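Local coordinates for homoserine kinase (PDB 4P52), which probably catalyses the ATP-dependent phosphorylation of L-homoserine to O-phospho-L-homoserine, as a member of the GHMP kinase family, on the route to threonine, at residues S61-K64 / G65-T69; K84-V87 / S88-L92; M248-H251 / I252-P255; A304-K307 / G308-I312. All blocks are in the same frame, centred on the assembly; numbering follows the deposited sequence.

In the fold
The four contacts form two pairs, one in each half of a GHMP kinase. Contacts 1 and 2 belong to the N-terminal half and touch: on strand 66-72, Ile68 CD1 lies 3.4 Å from Asn85 CB and Val66 CG1 3.8 Å from Ser88 CB of helix 86-98. Contacts 3 and 4 share the C-terminal half, with nearest atoms about 10 Å apart and no touch. Contacts 2 and 3 lie on opposite sides of the chain's centre, their own centres about 34 Å apart. Contact 2 packs against helix 120-135, which in GHMP kinases follows the glycine-rich phosphate-binding loop, consistent with a place on the nucleotide side.

Contact 1 (S61-K64 / G65-T69); sequences SDKK and GVRIT
Arg67 NH1 is held by two successive backbone carbonyls, at 3.2 Å from Lys63 O and, through a weak bond, at 3.1 Å from Lys64 O. NH1 meets Lys63 O from above its carbonyl plane, and that oxygen in turn is tilted from the plane of the guanidinium. The other terminal nitrogen makes the straighter bond: Arg67 NH2 donates to Ser61 OG at 3.0 Å with an N-H...O angle of 159°, the hydroxyl lying close to the guanidinium plane. With chi1 at -172°, Ser61 OG points away from its own backbone nitrogen and reaches the edge of the group; it also takes a weak bond from Lys63 N. Arg67 NH2 has a further partner in Glu105, a salt bridge to the neighbouring strand 103-110. Lys63 crosses the arginine at about a right angle, its CG over one face of the guanidinium, 4.0 Å above the plane but displaced toward the rim, while Lys63 NZ comes to 4.3 Å from Arg67 NE, a closeness of like charges that Glu105 would be expected to offset. With a leucine in place of Arg67, Ser61 OG and the carbonyls of Lys63 and Lys64 would probably lose their side-chain donor and Glu105 a positive partner. Strands 52-61 and 66-72 flank strand 103-110 on either side; one arginine, donating to a hydroxyl, two carbonyls and a carboxylate, thus ties the end of strand 52-61 and the loop after it to strands 66-72 and 103-110.

Contact 2 (K84-V87 / S88-L92); sequences KNTV and SISIL
Lys84 meets Ile89 through its backbone, the carbonyl carbon Lys84 C lying 3.9 Å from Ile89 CD1. Next comes Asn85, the N-cap of helix 86-98. Its CG stands anti to the backbone nitrogen (chi1 -171°), which lets OD1 fold back in an Asx turn and accept from Val87 N at 2.9 Å, in the plane of the amide. The backbone oxygen of Asn85 meanwhile receives Ile89 N at 3.0 Å, opening the regular helical pattern, while Asn85 ND2 is hydrogen-bonded to Pro79 O. Thr86 O takes two donors from the same residue: Ser90 N at 3.1 Å and Ser90 OG at 2.6 Å, approaching from opposite faces of the carbonyl plane. The Thr86 hydroxyl turns instead to Thr125 on helix 120-135. At Val87, O accepts from Ile91 N, and beside that bond Val87 CG1 and Ile91 CD1 pack 3.8 Å apart, the two side chains running side by side toward Ile106 of strand 103-110. At this helix start, then, the Asn85 side chain gives Val87 N an acceptor that no earlier helical carbonyl supplies, and a serine hydroxyl satisfies itself on the backbone within a largely buried setting.

Contact 3 (M248-H251 / I252-P255); sequences MQDH and IVEP
Asp250 begins its contact at the beta carbon, where CB lies 4.2 Å from Glu254 CB. The next bond, with chi1 at 174°, sets CG beside the carbonyl carbon and turns the carboxylate toward the backbone N-H groups of Ile252, Val253 and Glu254. OD1 is gripped twice from the same face of its plane: Val253 N reaches it on the syn side at 3.1 Å, and Ile252 N, also at 3.1 Å, comes from above the carboxylate. OD2 takes the third amide, Glu254 N at 2.9 Å, lying 57° out of the plane, and has Val253 CB and Glu254 CB beside it. Three consecutive N-H groups at the head of the helix are therefore met by one side chain, a capping arrangement in which both oxygens are used. The fourth position has no N-H to offer: Pro255 instead sets its CD 3.5 Å from Asp250 O and its CG 3.5 Å from His251 O. An alanine at Asp250 is likely to leave these amides without their acceptor and the start of the helix free to shift. The carboxylate of Glu254, turned 67° from that of Asp250, goes elsewhere, to a salt bridge with Lys268 and a bond to Ser280. Gln225 of helix 219-237 adds NE2 to Asp250 OD1 and takes His251 N on its own OE1. The turn thus touches both helix 219-237 and loop residues Ser39 and Phe42, while Ile252 packs on Leu219 of the second subunit and selenomethionine Met248 on strand 288-292.

Contact 4 (A304-K307 / G308-I312); sequences AMKK and GFDAI
Phe309 N donates to Met305 O at 3.1 Å in the last turns of alpha-helix 295-310, the helix between the third and fourth strands of a ferredoxin-like domain, elaborated by extra helices, whose antiparallel sheet runs 278-281, 288-292, 194-200, 316-322. Further backbone bonds continue the pattern. Gly308 N donates to Ala304 O and Asp310 N to Lys306 O, the latter at 2.9 Å and nearly in line with the carbonyl; Ala311 N reaches Lys307 O only weakly, with an N-H...O angle of 134°. Apolar packing comes second. Selenomethionine Met305 and Phe309, four residues apart, are both buried on the inner side of the helix. Each touches Ile198 of strand 194-200 and Val267 of helix 264-273, so that these two side chains pack the helix onto the sheet and onto helix 264-273. The first torsion of Phe309 (chi1 -78°) carries the ring back along the helix, where its CD2 comes to 3.9 Å from Met305 O. Charged side chains form the third group. Lys306 and Asp310 lie one turn apart, yet their charged ends do not meet: Lys306 NZ is 5.5 Å from Asp310 OD1, too distant for a salt bridge. The lysine chain bends at its third and fourth torsions, and NZ makes a weak hydrogen bond to Ser316 OG at the start of strand 316-322. Between these two residues the aliphatic stem makes the side-chain contact, with Lys306 CG 3.5 Å from Asp310 OD2.

Contact 1 (S61-K64 / G65-T69)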
# COMPACT_ATOMS: atom_id res chain seq x y z
N SER A 61 -44.04 -3.87 -13.88
CA SER A 61 -44.91 -3.79 -15.04
C SER A 61 -45.41 -5.17 -15.46
O SER A 61 -44.66 -6.16 -15.43
CB SER A 61 -44.19 -3.08 -16.19
OG SER A 61 -45.06 -2.82 -17.27
N ASP A 62 -46.69 -5.23 -15.82
CA ASP A 62 -47.27 -6.45 -16.40
C ASP A 62 -46.77 -6.67 -17.83
O ASP A 62 -46.69 -7.81 -18.29
CB ASP A 62 -48.80 -6.42 -16.34
CG ASP A 62 -49.34 -6.78 -14.95
OD1 ASP A 62 -48.53 -6.96 -14.02
OD2 ASP A 62 -50.57 -6.90 -14.79
N LYS A 63 -46.41 -5.58 -18.51
CA LYS A 63 -45.78 -5.65 -19.82
C LYS A 63 -44.31 -6.07 -19.66
O LYS A 63 -43.61 -5.58 -18.76
CB LYS A 63 -45.90 -4.31 -20.55
CG LYS A 63 -45.26 -4.34 -21.93
CD LYS A 63 -45.63 -3.15 -22.81
CE LYS A 63 -45.01 -3.27 -24.20
NZ LYS A 63 -43.52 -3.19 -24.16
N LYS A 64 -43.84 -6.95 -20.53
CA LYS A 64 -42.50 -7.56 -20.38
C LYS A 64 -41.32 -6.64 -20.69
O LYS A 64 -41.48 -5.56 -21.30
CB LYS A 64 -42.37 -8.88 -21.18
CG LYS A 64 -43.41 -9.99 -20.89
CD LYS A 64 -44.07 -9.95 -19.50
CE LYS A 64 -43.21 -10.51 -18.37
NZ LYS A 64 -43.83 -10.20 -17.04
N GLY A 65 -40.15 -7.07 -20.24
CA GLY A 65 -38.92 -6.36 -20.53
C GLY A 65 -38.55 -5.30 -19.51
O GLY A 65 -39.39 -4.81 -18.75
N VAL A 66 -37.27 -4.96 -19.51
CA VAL A 66 -36.79 -3.85 -18.73
C VAL A 66 -36.77 -2.66 -19.67
O VAL A 66 -36.13 -2.73 -20.71
CB VAL A 66 -35.38 -4.16 -18.21
CG1 VAL A 66 -34.82 -2.99 -17.42
CG2 VAL A 66 -35.41 -5.43 -17.36
N ARG A 67 -37.47 -1.59 -19.33
CA ARG A 67 -37.62 -0.44 -20.22
C ARG A 67 -37.29 0.84 -19.52
O ARG A 67 -37.58 1.00 -18.35
CB ARG A 67 -39.06 -0.32 -20.74
CG ARG A 67 -39.61 -1.57 -21.41
CD ARG A 67 -41.01 -1.35 -21.94
NE ARG A 67 -41.94 -0.88 -20.92
CZ ARG A 67 -42.45 -1.64 -19.94
NH1 ARG A 67 -42.11 -2.93 -19.81
NH2 ARG A 67 -43.31 -1.11 -19.07
N ILE A 68 -36.71 1.79 -20.24
CA ILE A 68 -36.49 3.10 -19.66
C ILE A 68 -37.59 4.08 -20.03
O ILE A 68 -37.80 4.41 -21.19
CB ILE A 68 -35.12 3.66 -20.00
CG1 ILE A 68 -34.08 2.73 -19.37
CG2 ILE A 68 -35.02 5.11 -19.53
CD1 ILE A 68 -32.67 2.98 -19.82
N THR A 69 -38.28 4.54 -19.00
CA THR A 69 -39.45 5.37 -19.14
C THR A 69 -39.03 6.81 -19.30
O THR A 69 -39.70 7.57 -19.97
CB THR A 69 -40.34 5.18 -17.88
OG1 THR A 69 -41.19 4.05 -18.08
CG2 THR A 69 -41.17 6.44 -17.51

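Contact 2 (K84-V87 / S88-L92)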
# COMPACT_ATOMS: atom_id res chain seq x y z
N LYS A 84 -28.51 -0.49 -24.39
CA LYS A 84 -27.37 0.42 -24.42
C LYS A 84 -27.16 1.18 -23.12
O LYS A 84 -26.13 1.84 -22.97
CB LYS A 84 -27.53 1.44 -25.56
CG LYS A 84 -27.18 0.91 -26.94
CD LYS A 84 -27.37 1.99 -28.00
CE LYS A 84 -27.17 1.41 -29.39
NZ LYS A 84 -28.26 1.91 -30.27
N ASN A 85 -28.11 1.11 -22.18
CA ASN A 85 -28.03 1.88 -20.94
C ASN A 85 -27.56 1.06 -19.76
O ASN A 85 -28.02 -0.07 -19.53
CB ASN A 85 -29.36 2.58 -20.61
CG ASN A 85 -29.24 3.56 -19.45
OD1 ASN A 85 -28.83 3.18 -18.35
ND2 ASN A 85 -29.60 4.82 -19.68
N THR A 86 -26.66 1.65 -18.99
CA THR A 86 -25.99 0.93 -17.93
C THR A 86 -26.96 0.34 -16.87
O THR A 86 -26.79 -0.80 -16.44
CB THR A 86 -24.87 1.78 -17.29
OG1 THR A 86 -24.07 0.94 -16.47
CG2 THR A 86 -25.40 2.93 -16.44
N VAL A 87 -27.98 1.10 -16.52
CA VAL A 87 -28.92 0.72 -15.48
C VAL A 87 -29.81 -0.44 -15.93
O VAL A 87 -29.98 -1.42 -15.21
CB VAL A 87 -29.79 1.92 -15.08
CG1 VAL A 87 -30.80 1.52 -14.01
CG2 VAL A 87 -28.93 3.08 -14.60
N SER A 88 -30.36 -0.33 -17.13
CA SER A 88 -31.20 -1.39 -17.66
C SER A 88 -30.43 -2.69 -17.95
O SER A 88 -30.97 -3.79 -17.73
CB SER A 88 -32.00 -0.90 -18.88
OG SER A 88 -31.21 -0.07 -19.70
N ILE A 89 -29.18 -2.57 -18.39
CA ILE A 89 -28.34 -3.76 -18.65
C ILE A 89 -28.13 -4.50 -17.34
O ILE A 89 -28.34 -5.71 -17.27
CB ILE A 89 -26.99 -3.41 -19.34
CG1 ILE A 89 -27.22 -2.93 -20.78
CG2 ILE A 89 -26.03 -4.61 -19.34
CD1 ILE A 89 -26.04 -2.17 -21.38
N SER A 90 -27.74 -3.77 -16.31
CA SER A 90 -27.53 -4.34 -14.97
C SER A 90 -28.73 -5.09 -14.42
O SER A 90 -28.59 -6.22 -13.91
CB SER A 90 -27.23 -3.21 -14.00
OG SER A 90 -26.15 -2.47 -14.49
N ILE A 91 -29.90 -4.45 -14.50
CA ILE A 91 -31.13 -4.99 -13.96
C ILE A 91 -31.57 -6.19 -14.78
O ILE A 91 -32.01 -7.20 -14.23
CB ILE A 91 -32.22 -3.90 -13.94
CG1 ILE A 91 -31.83 -2.80 -12.95
CG2 ILE A 91 -33.59 -4.50 -13.65
CD1 ILE A 91 -32.73 -1.59 -12.99
N LEU A 92 -31.42 -6.10 -16.10
CA LEU A 92 -31.76 -7.22 -16.97
C LEU A 92 -30.93 -8.46 -16.63
O LEU A 92 -31.47 -9.57 -16.58
CB LEU A 92 -31.64 -6.85 -18.44
CG LEU A 92 -32.19 -7.85 -19.48
CD1 LEU A 92 -33.64 -8.30 -19.25
CD2 LEU A 92 -31.98 -7.28 -20.89

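Contact 3 (M248-H251 / I252-P255)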
# COMPACT_ATOMS: atom_id res chain seq x y z
N MSE A 248 -0.19 11.45 0.82
CA MSE A 248 -0.99 11.87 -0.30
C MSE A 248 -0.20 12.65 -1.31
O MSE A 248 -0.48 13.83 -1.53
CB MSE A 248 -2.08 12.72 0.25
CG MSE A 248 -3.17 11.75 0.63
SE MSE A 248 -4.51 12.90 1.46
CE MSE A 248 -5.40 13.39 -0.25
N GLN A 249 0.79 12.00 -1.90
CA GLN A 249 1.59 12.54 -3.00
C GLN A 249 1.38 11.59 -4.16
O GLN A 249 1.46 10.36 -4.01
CB GLN A 249 3.09 12.56 -2.67
CG GLN A 249 3.55 13.29 -1.42
CD GLN A 249 2.92 14.67 -1.27
OE1 GLN A 249 2.76 15.40 -2.25
NE2 GLN A 249 2.56 15.03 -0.04
N ASP A 250 1.08 12.15 -5.33
CA ASP A 250 0.90 11.34 -6.50
C ASP A 250 1.90 11.81 -7.52
O ASP A 250 1.81 12.92 -8.01
CB ASP A 250 -0.53 11.45 -7.01
CG ASP A 250 -0.76 10.73 -8.34
OD1 ASP A 250 0.13 9.95 -8.82
OD2 ASP A 250 -1.85 10.96 -8.92
N HIS A 251 2.87 10.98 -7.83
CA HIS A 251 3.93 11.41 -8.74
C HIS A 251 3.77 10.92 -10.19
O HIS A 251 4.60 11.21 -11.04
CB HIS A 251 5.31 11.05 -8.15
CG HIS A 251 5.69 11.90 -6.98
ND1 HIS A 251 5.42 13.26 -6.92
CD2 HIS A 251 6.30 11.58 -5.81
CE1 HIS A 251 5.85 13.74 -5.77
NE2 HIS A 251 6.40 12.75 -5.08
N ILE A 252 2.69 10.21 -10.46
CA ILE A 252 2.51 9.60 -11.76
C ILE A 252 1.31 10.15 -12.52
O ILE A 252 1.46 10.64 -13.64
CB ILE A 252 2.43 8.06 -11.64
CG1 ILE A 252 3.80 7.51 -11.26
CG2 ILE A 252 1.94 7.42 -12.94
CD1 ILE A 252 3.73 6.27 -10.41
N VAL A 253 0.13 10.06 -11.90
CA VAL A 253 -1.13 10.30 -12.59
C VAL A 253 -1.48 11.79 -12.59
O VAL A 253 -1.65 12.38 -13.64
CB VAL A 253 -2.29 9.47 -11.98
CG1 VAL A 253 -3.63 9.85 -12.59
CG2 VAL A 253 -2.03 8.00 -12.21
N GLU A 254 -1.58 12.38 -11.41
CA GLU A 254 -1.88 13.80 -11.29
C GLU A 254 -0.97 14.72 -12.15
O GLU A 254 -1.50 15.55 -12.89
CB GLU A 254 -1.86 14.23 -9.83
CG GLU A 254 -2.21 15.68 -9.59
CD GLU A 254 -1.57 16.20 -8.31
OE1 GLU A 254 -2.08 15.88 -7.20
OE2 GLU A 254 -0.55 16.94 -8.43
N PRO A 255 0.37 14.56 -12.11
CA PRO A 255 1.17 15.41 -13.01
C PRO A 255 0.82 15.24 -14.50
O PRO A 255 0.89 16.21 -15.25
CB PRO A 255 2.62 14.98 -12.76
CG PRO A 255 2.60 14.06 -11.58
CD PRO A 255 1.20 13.58 -11.37

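Contact 4 (A304-K307 / G308-I312)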
# COMPACT_ATOMS: atom_id res chain seq x y z
N ALA A 304 -11.78 28.39 -0.34
CA ALA A 304 -10.56 28.80 -1.03
C ALA A 304 -10.43 28.18 -2.44
O ALA A 304 -9.92 28.81 -3.37
CB ALA A 304 -9.33 28.51 -0.18
N MSE A 305 -10.92 26.95 -2.59
CA MSE A 305 -10.96 26.31 -3.90
C MSE A 305 -11.95 27.03 -4.80
O MSE A 305 -11.62 27.35 -5.94
CB MSE A 305 -11.23 24.82 -3.80
CG MSE A 305 -10.11 24.08 -3.06
SE MSE A 305 -10.40 22.11 -3.17
CE MSE A 305 -12.05 21.85 -2.13
N LYS A 306 -13.16 27.31 -4.29
CA LYS A 306 -14.13 28.13 -5.03
C LYS A 306 -13.52 29.45 -5.51
O LYS A 306 -13.74 29.87 -6.65
CB LYS A 306 -15.37 28.41 -4.18
CG LYS A 306 -16.34 29.45 -4.77
CD LYS A 306 -17.55 29.73 -3.88
CE LYS A 306 -18.44 28.50 -3.69
NZ LYS A 306 -18.97 27.85 -4.94
N LYS A 307 -12.74 30.09 -4.65
CA LYS A 307 -12.15 31.37 -4.99
C LYS A 307 -11.10 31.20 -6.11
O LYS A 307 -10.93 32.10 -6.94
CB LYS A 307 -11.56 31.99 -3.72
CG LYS A 307 -11.12 33.42 -3.84
CD LYS A 307 -9.90 33.71 -2.98
CE LYS A 307 -9.72 35.21 -2.73
NZ LYS A 307 -8.44 35.54 -2.04
N GLY A 308 -10.40 30.06 -6.13
CA GLY A 308 -9.50 29.71 -7.23
C GLY A 308 -10.21 29.61 -8.58
O GLY A 308 -9.76 30.19 -9.56
N PHE A 309 -11.34 28.92 -8.65
CA PHE A 309 -12.04 28.80 -9.92
C PHE A 309 -12.76 30.08 -10.32
O PHE A 309 -12.87 30.35 -11.51
CB PHE A 309 -13.04 27.64 -9.91
CG PHE A 309 -12.42 26.29 -10.10
CD1 PHE A 309 -11.69 26.00 -11.23
CD2 PHE A 309 -12.59 25.29 -9.15
CE1 PHE A 309 -11.13 24.73 -11.41
CE2 PHE A 309 -12.05 24.02 -9.34
CZ PHE A 309 -11.31 23.74 -10.47
N ASP A 310 -13.28 30.83 -9.35
CA ASP A 310 -13.91 32.10 -9.63
C ASP A 310 -12.92 33.05 -10.26
O ASP A 310 -13.29 33.84 -11.10
CB ASP A 310 -14.49 32.74 -8.38
CG ASP A 310 -15.67 31.98 -7.82
OD1 ASP A 310 -16.11 31.01 -8.46
OD2 ASP A 310 -16.17 32.33 -6.73
N ALA A 311 -11.65 32.96 -9.86
CA ALA A 311 -10.64 33.93 -10.32
C ALA A 311 -10.30 33.68 -11.80
O ALA A 311 -9.64 34.51 -12.45
CB ALA A 311 -9.40 33.87 -9.46
N ILE A 312 -10.70 32.52 -12.33
CA ILE A 312 -10.57 32.27 -13.75
C ILE A 312 -11.93 32.13 -14.43
O ILE A 312 -12.02 31.65 -15.54
CB ILE A 312 -9.59 31.11 -14.04
CG1 ILE A 312 -10.10 29.77 -13.49
CG2 ILE A 312 -8.19 31.49 -13.57
CD1 ILE A 312 -9.28 28.60 -13.96